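Local coordinates for UPF0098 protein CT_736 (Chlamydia trachomatis, PDB 3N08) that is of unknown function but resembles phosphatidylethanolamine-binding proteins and Raf kinase inhibitor protein, and so may bind small anionic ligands such as phosphorylated head groups, at residues C102-D105 against A106-Y110; N77-E80 against G81-I84; P51-P55 against S56-D60. All blocks are in the same frame, centred on the assembly; numbering follows the deposited sequence.

Contact 1: C102-D105 against A106-Y110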
loop_
_atom_site.group_PDB
_atom_site.type_symbol
_atom_site.label_atom_id
_atom_site.label_comp_id
_atom_site.label_asym_id
_atom_site.label_seq_id
_atom_site.Cartn_x
_atom_site.Cartn_y
_atom_site.Cartn_z
ATOM N N CYS B 102 -19.391 -0.073 16.154
ATOM C CA CYS B 102 -20.548 0.491 16.837
ATOM C C CYS B 102 -20.030 1.353 17.988
ATOM O O CYS B 102 -20.264 1.071 19.161
ATOM C CB CYS B 102 -21.497 -0.620 17.280
ATOM S SG CYS B 102 -23.196 -0.040 17.573
ATOM N N PRO B 103 -19.286 2.401 17.640
ATOM C CA PRO B 103 -18.599 3.176 18.678
ATOM C C PRO B 103 -19.575 3.987 19.512
ATOM O O PRO B 103 -20.343 4.771 18.967
ATOM C CB PRO B 103 -17.676 4.086 17.856
ATOM C CG PRO B 103 -18.329 4.209 16.531
ATOM C CD PRO B 103 -18.994 2.897 16.287
ATOM N N PRO B 104 -19.571 3.820 20.840
ATOM C CA PRO B 104 -20.616 4.495 21.624
ATOM C C PRO B 104 -20.281 5.931 21.995
ATOM O O PRO B 104 -21.220 6.709 22.225
ATOM C CB PRO B 104 -20.660 3.667 22.911
ATOM C CG PRO B 104 -19.259 3.140 23.047
ATOM C CD PRO B 104 -18.844 2.818 21.636
ATOM N N ASP B 105 -19.001 6.263 22.069
ATOM C CA ASP B 105 -18.540 7.451 22.804
ATOM C C ASP B 105 -17.887 8.543 21.969
ATOM O O ASP B 105 -17.704 9.672 22.462
ATOM C CB ASP B 105 -17.534 7.046 23.904
ATOM C CG ASP B 105 -16.298 6.326 23.358
ATOM O OD1 ASP B 105 -16.390 5.649 22.313
ATOM O OD2 ASP B 105 -15.249 6.420 24.014
ATOM N N ALA B 106 -17.506 8.220 20.741
ATOM C CA ALA B 106 -16.652 9.098 19.958
ATOM C C ALA B 106 -16.443 8.451 18.611
ATOM O O ALA B 106 -16.827 7.306 18.397
ATOM C CB ALA B 106 -15.324 9.243 20.638
ATOM N N LYS B 107 -15.791 9.184 17.720
ATOM C CA LYS B 107 -15.266 8.615 16.495
ATOM C C LYS B 107 -14.120 7.651 16.809
ATOM O O LYS B 107 -13.225 8.000 17.591
ATOM C CB LYS B 107 -14.755 9.743 15.601
ATOM C CG LYS B 107 -14.157 9.257 14.299
ATOM C CD LYS B 107 -13.798 10.430 13.408
ATOM C CE LYS B 107 -12.667 11.268 13.989
ATOM N N HIS B 108 -14.141 6.450 16.241
ATOM C CA HIS B 108 -13.025 5.510 16.405
ATOM C C HIS B 108 -12.352 5.219 15.084
ATOM O O HIS B 108 -12.963 5.356 14.026
ATOM C CB HIS B 108 -13.490 4.152 16.927
ATOM C CG HIS B 108 -14.059 4.154 18.306
ATOM N ND1 HIS B 108 -14.390 2.973 18.930
ATOM C CD2 HIS B 108 -14.409 5.142 19.161
ATOM C CE1 HIS B 108 -14.894 3.227 20.122
ATOM N NE2 HIS B 108 -14.941 4.538 20.275
ATOM N N ARG B 109 -11.088 4.809 15.185
ATOM C CA ARG B 109 -10.317 4.291 14.067
ATOM C C ARG B 109 -10.317 2.775 14.072
ATOM O O ARG B 109 -10.126 2.145 15.117
ATOM C CB ARG B 109 -8.875 4.802 14.200
ATOM C CG ARG B 109 -8.736 6.289 14.113
ATOM C CD ARG B 109 -7.354 6.740 14.590
ATOM N NE ARG B 109 -7.166 6.445 16.006
ATOM C CZ ARG B 109 -6.029 6.576 16.660
ATOM N NH1 ARG B 109 -4.951 7.012 16.005
ATOM N NH2 ARG B 109 -5.974 6.282 17.954
ATOM N N TYR B 110 -10.566 2.202 12.901
ATOM C CA TYR B 110 -10.574 0.761 12.697
ATOM C C TYR B 110 -9.439 0.438 11.733
ATOM O O TYR B 110 -9.435 0.873 10.568
ATOM C CB TYR B 110 -11.952 0.301 12.156
ATOM C CG TYR B 110 -13.036 0.618 13.136
ATOM C CD1 TYR B 110 -13.365 -0.257 14.154
ATOM C CD2 TYR B 110 -13.651 1.857 13.116
ATOM C CE1 TYR B 110 -14.321 0.075 15.112
ATOM C CE2 TYR B 110 -14.583 2.208 14.074
ATOM C CZ TYR B 110 -14.920 1.308 15.055
ATOM O OH TYR B 110 -15.840 1.706 16.007
HETATM O O HOH W 1 -19.767 7.226 17.829
#

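Contact 2: N77-E80 against G81-I84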
loop_
_atom_site.group_PDB
_atom_site.type_symbol
_atom_site.label_atom_id
_atom_site.label_comp_id
_atom_site.label_asym_id
_atom_site.label_seq_id
_atom_site.Cartn_x
_atom_site.Cartn_y
_atom_site.Cartn_z
ATOM N N ASN B 77 -10.271 -10.021 -4.217
ATOM C CA ASN B 77 -11.288 -9.262 -3.492
ATOM C C ASN B 77 -12.062 -10.121 -2.486
ATOM O O ASN B 77 -12.250 -11.329 -2.682
ATOM C CB ASN B 77 -12.232 -8.587 -4.499
ATOM C CG ASN B 77 -13.358 -7.801 -3.831
ATOM O OD1 ASN B 77 -13.134 -6.764 -3.191
ATOM N ND2 ASN B 77 -14.583 -8.280 -4.006
ATOM N N LEU B 78 -12.449 -9.497 -1.381
ATOM C CA LEU B 78 -13.557 -9.972 -0.578
ATOM C C LEU B 78 -14.693 -8.978 -0.777
ATOM O O LEU B 78 -14.573 -7.807 -0.412
ATOM C CB LEU B 78 -13.187 -10.034 0.900
ATOM C CG LEU B 78 -12.040 -10.982 1.268
ATOM C CD1 LEU B 78 -11.715 -10.857 2.745
ATOM C CD2 LEU B 78 -12.393 -12.434 0.913
ATOM N N ALA B 79 -15.790 -9.441 -1.363
ATOM C CA ALA B 79 -16.927 -8.573 -1.575
ATOM C C ALA B 79 -17.630 -8.321 -0.244
ATOM O O ALA B 79 -17.407 -9.037 0.741
ATOM C CB ALA B 79 -17.888 -9.197 -2.568
ATOM N N GLU B 80 -18.460 -7.296 -0.198
ATOM C CA GLU B 80 -19.134 -6.950 1.046
ATOM C C GLU B 80 -19.986 -8.136 1.485
ATOM O O GLU B 80 -20.656 -8.769 0.675
ATOM C CB GLU B 80 -19.987 -5.685 0.881
ATOM C CG GLU B 80 -21.135 -5.821 -0.098
ATOM C CD GLU B 80 -21.976 -4.555 -0.217
ATOM O OE1 GLU B 80 -21.481 -3.459 0.114
ATOM O OE2 GLU B 80 -23.145 -4.676 -0.650
ATOM N N GLY B 81 -19.899 -8.475 2.768
ATOM C CA GLY B 81 -20.688 -9.565 3.321
ATOM C C GLY B 81 -20.445 -10.917 2.664
ATOM O O GLY B 81 -21.235 -11.838 2.816
ATOM N N ALA B 82 -19.331 -11.067 1.980
ATOM C CA ALA B 82 -19.157 -12.268 1.178
ATOM C C ALA B 82 -18.812 -13.490 2.015
ATOM O O ALA B 82 -18.358 -13.418 3.155
ATOM C CB ALA B 82 -18.097 -12.045 0.102
ATOM N N GLN B 83 -19.039 -14.645 1.408
ATOM C CA GLN B 83 -18.582 -15.881 2.009
ATOM C C GLN B 83 -17.076 -15.864 2.061
ATOM O O GLN B 83 -16.395 -15.405 1.143
ATOM C CB GLN B 83 -19.030 -17.123 1.246
ATOM C CG GLN B 83 -18.571 -18.394 1.977
ATOM C CD GLN B 83 -19.112 -19.673 1.381
ATOM O OE1 GLN B 83 -19.986 -19.658 0.510
ATOM N NE2 GLN B 83 -18.598 -20.802 1.864
ATOM N N ILE B 84 -16.551 -16.331 3.180
ATOM C CA ILE B 84 -15.124 -16.324 3.409
ATOM C C ILE B 84 -14.606 -17.751 3.238
ATOM O O ILE B 84 -14.925 -18.639 4.032
ATOM C CB ILE B 84 -14.804 -15.802 4.842
ATOM C CG1 ILE B 84 -15.329 -14.386 5.036
ATOM C CG2 ILE B 84 -13.302 -15.939 5.169
ATOM C CD1 ILE B 84 -14.812 -13.364 4.086
#

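Contact 3: P51-P55 against S56-D60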
loop_
_atom_site.group_PDB
_atom_site.type_symbol
_atom_site.label_atom_id
_atom_site.label_comp_id
_atom_site.label_asym_id
_atom_site.label_seq_id
_atom_site.Cartn_x
_atom_site.Cartn_y
_atom_site.Cartn_z
ATOM N N PRO B 51 -8.329 0.359 18.307
ATOM C CA PRO B 51 -7.529 0.780 19.453
ATOM C C PRO B 51 -8.200 1.929 20.210
ATOM O O PRO B 51 -7.633 2.438 21.190
ATOM C CB PRO B 51 -6.228 1.245 18.794
ATOM C CG PRO B 51 -6.702 1.801 17.459
ATOM C CD PRO B 51 -7.788 0.868 17.030
ATOM N N ASP B 52 -9.396 2.339 19.794
ATOM C CA ASP B 52 -10.105 3.479 20.375
ATOM C C ASP B 52 -11.311 3.008 21.194
ATOM O O ASP B 52 -12.178 3.787 21.592
ATOM C CB ASP B 52 -10.551 4.457 19.280
ATOM C CG ASP B 52 -9.382 5.136 18.601
ATOM O OD1 ASP B 52 -8.296 5.192 19.188
ATOM O OD2 ASP B 52 -9.537 5.632 17.472
ATOM N N VAL B 53 -11.392 1.712 21.452
ATOM C CA VAL B 53 -12.434 1.182 22.308
ATOM C C VAL B 53 -12.338 1.864 23.689
ATOM O O VAL B 53 -11.252 2.120 24.196
ATOM C CB VAL B 53 -12.314 -0.359 22.392
ATOM C CG1 VAL B 53 -10.986 -0.765 23.031
ATOM C CG2 VAL B 53 -13.497 -0.944 23.167
ATOM N N PRO B 54 -13.498 2.185 24.309
ATOM C CA PRO B 54 -13.393 2.842 25.622
ATOM C C PRO B 54 -12.642 1.964 26.639
ATOM O O PRO B 54 -12.991 0.811 26.826
ATOM C CB PRO B 54 -14.845 3.060 26.038
ATOM C CG PRO B 54 -15.639 2.967 24.797
ATOM C CD PRO B 54 -14.883 2.111 23.825
ATOM N N PRO B 55 -11.615 2.500 27.305
ATOM C CA PRO B 55 -10.839 1.634 28.189
ATOM C C PRO B 55 -11.624 1.152 29.391
ATOM O O PRO B 55 -11.216 0.180 30.004
ATOM C CB PRO B 55 -9.644 2.506 28.598
ATOM C CG PRO B 55 -9.922 3.862 28.096
ATOM C CD PRO B 55 -10.964 3.797 27.057
ATOM N N SER B 56 -12.739 1.789 29.712
ATOM C CA SER B 56 -13.535 1.306 30.837
ATOM C C SER B 56 -14.253 -0.004 30.488
ATOM O O SER B 56 -14.761 -0.686 31.383
ATOM C CB SER B 56 -14.532 2.370 31.275
ATOM O OG SER B 56 -15.471 2.601 30.249
ATOM N N VAL B 57 -14.336 -0.364 29.206
ATOM C CA VAL B 57 -14.893 -1.655 28.807
ATOM C C VAL B 57 -13.835 -2.671 28.361
ATOM O O VAL B 57 -14.114 -3.863 28.227
ATOM C CB VAL B 57 -15.965 -1.533 27.697
ATOM C CG1 VAL B 57 -16.931 -0.390 28.010
ATOM C CG2 VAL B 57 -15.359 -1.359 26.337
ATOM N N ARG B 58 -12.627 -2.200 28.094
ATOM C CA ARG B 58 -11.536 -3.061 27.643
ATOM C C ARG B 58 -10.231 -2.424 28.107
ATOM O O ARG B 58 -9.744 -1.481 27.505
ATOM C CB ARG B 58 -11.574 -3.211 26.107
ATOM C CG ARG B 58 -10.538 -4.155 25.524
ATOM C CD ARG B 58 -10.871 -5.585 25.808
ATOM N NE ARG B 58 -9.750 -6.435 25.467
ATOM C CZ ARG B 58 -9.684 -7.726 25.772
ATOM N NH1 ARG B 58 -10.709 -8.327 26.361
ATOM N NH2 ARG B 58 -8.602 -8.418 25.438
ATOM N N GLU B 59 -9.673 -2.958 29.184
ATOM C CA GLU B 59 -8.515 -2.380 29.837
ATOM C C GLU B 59 -7.289 -2.265 28.921
ATOM O O GLU B 59 -6.538 -1.295 28.991
ATOM C CB GLU B 59 -8.192 -3.223 31.074
ATOM C CG GLU B 59 -6.879 -2.901 31.748
ATOM C CD GLU B 59 -6.722 -3.649 33.056
ATOM O OE1 GLU B 59 -5.893 -4.582 33.112
ATOM O OE2 GLU B 59 -7.439 -3.314 34.017
ATOM N N ASP B 60 -7.086 -3.252 28.060
ATOM C CA ASP B 60 -5.940 -3.215 27.141
ATOM C C ASP B 60 -6.151 -2.278 25.952
ATOM O O ASP B 60 -5.266 -2.119 25.123
ATOM C CB ASP B 60 -5.512 -4.612 26.694
ATOM C CG ASP B 60 -6.489 -5.274 25.735
ATOM O OD1 ASP B 60 -7.464 -4.641 25.252
ATOM O OD2 ASP B 60 -6.256 -6.470 25.421
#

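Contact 1: C102-D105 against A106-Y110
The imidazole of His-108 has Pro-103 over one face and Asp-105 at its edge. Pro-103 CB stands 3.5 Å from the centroid of the His-108 ring, almost exactly on the ring normal. This is a CH-pi contact. At the edge, His-108 NE2 donates to Asp-105 OD1 over 2.7 Å, with an N-H...O angle of 163°. OD1 lies close to the ring plane and accepts on its syn lone pair. The carboxylate itself is turned 89° against the ring. Asp-105 CG sits between its own backbone N and carbonyl carbon (chi1 59°), which brings the acid back across the bend to the ring. The other ring nitrogen, ND1, is hydrogen-bonded to Asp-50 OD2. The imidazole is thus held at both nitrogens, which should restrain its rotation. Pro-103 also meets Tyr-110, whose OH is 3.4 Å from Pro-103 CD. The Tyr-110 ring meets His-65 edge to face. A water closes the bend by donating to Pro-103 O at 2.8 Å and to Ala-106 O at 3.0 Å. The His-Arg-Tyr sequence here is consistent with the second conserved motif of the PEBP family. The loop is tied to Cys-23 through the disulfide of Cys-102. It leads into strand 108-117, which lies between strands 43-50 and 140-150. Backbone hydrogen bonds join His-108 to Tyr-150 and Tyr-110 to Gly-148.

Contact 2: N77-E80 against G81-I84
Ala-79 and Ala-82 close a type II beta turn where the chain leaves strand 77-78. Ala-82 N donates to Ala-79 O over 3.1 Å. The bond is bent, with an N-H...O angle of 143°, and the donor lies well above the carbonyl plane. The methyl groups of the two alanines meet at 3.9 Å between Ala-79 CB and Ala-82 CB. Ala-82 CB also leans on the acceptor, 3.2 Å from Ala-79 O. This is the tight part of the contact. Leu-78 adds to it on the buried side, where it packs on Phe-34 of strand 32-35.

The solvent side lies at Glu-80 and Gly-81. Gly-81 takes the third turn position with a positive phi of 59°, a left-handed conformation that suits a residue without a side chain. It is tied to Ser-29 by a backbone hydrogen bond, and its N makes a weak one to Ser-29 OG. Glu-80 turns away from 81-84 at the turn's second position. With chi1 at 64° and an extended chain beyond CG, its carboxylate is carried off to Tyr-21. OE1 is hydrogen-bonded to Tyr-21 OH, and OE2 has a long, weak ion pair with Lys-20.

Ile-84 packs on Trp-66 and Val-68 of strand 63-71. The turn thus leads from the three-stranded sheet toward the six-stranded one, as the chain runs on to strand 87-88. The side chains of Leu-78 and Ile-84 cross at about a right angle. Their touch is loose. It is made through single methyl groups, with Leu-78 CD2 4.1 Å from Ile-84 CD1.

Contact 3: P51-P55 against S56-D60
Val-53 is the first residue of 51-55 to touch 56-60. Its CG2 meets Val-57 CG2 at 3.7 Å, and its CG1 lies 4.0 Å from Arg-58 CB. Both Val-53 and Arg-58 also lean on Trp-63 at the start of strand 63-71. Pro-54 comes next and supplies the main acceptor. Pro-54 O takes Val-57 N at 3.0 Å with an angle of 156°, from above the carbonyl plane. This closes a beta turn with backbone angles close to type I. Arg-58 N adds a weak bond to Pro-54 O at 3.3 Å. The ring of Pro-54 packs on His-108 and Pro-104. Pro-55 ends the segment. Its CA makes a CA-H...O contact with Arg-58 O at 3.4 Å, and its O receives a second weak bond from Arg-58 N.

Beyond the turn, Arg-58 and Asp-60 form a side-on salt bridge internal to 56-60. Arg-58 NE meets Asp-60 OD1 at 2.9 Å, and Arg-58 NH2 meets Asp-60 OD2 at 3.0 Å. Both nitrogens come from above the carboxylate plane. The two-point grip probably fixes how the guanidinium is turned. Asp-60 OD1 also accepts from Leu-62 N. Asp-50 and the Pro-Asp-Val-Pro of 51-54 match the DPDxP motif of the PEBP family. Pro-54 and Pro-55 have no N-H to give, so the turn is held by their carbonyls, which accept from Val-57 N and, weakly, from Arg-58 N.

Contacts 1 and 3 belong together, with centres 11 Å apart. Arg-109 NH2 forms a salt bridge with Asp-52 OD1 at 2.8 Å, and His-108 CE1 lies 3.1 Å from Asp-52 O. Asp-105 OD2 packs against Pro-54 CG at 3.6 Å. Two family motifs thus meet side by side. In PEBP relatives these motifs help to form the small anion-binding pocket, and the same is probable here, although the site is not established for this protein. Contact 2 is remote. Its centre is about 23 Å from that of contact 1 and 28 Å from that of contact 3. It lies on the opposite side of the chain's centre from contact 3.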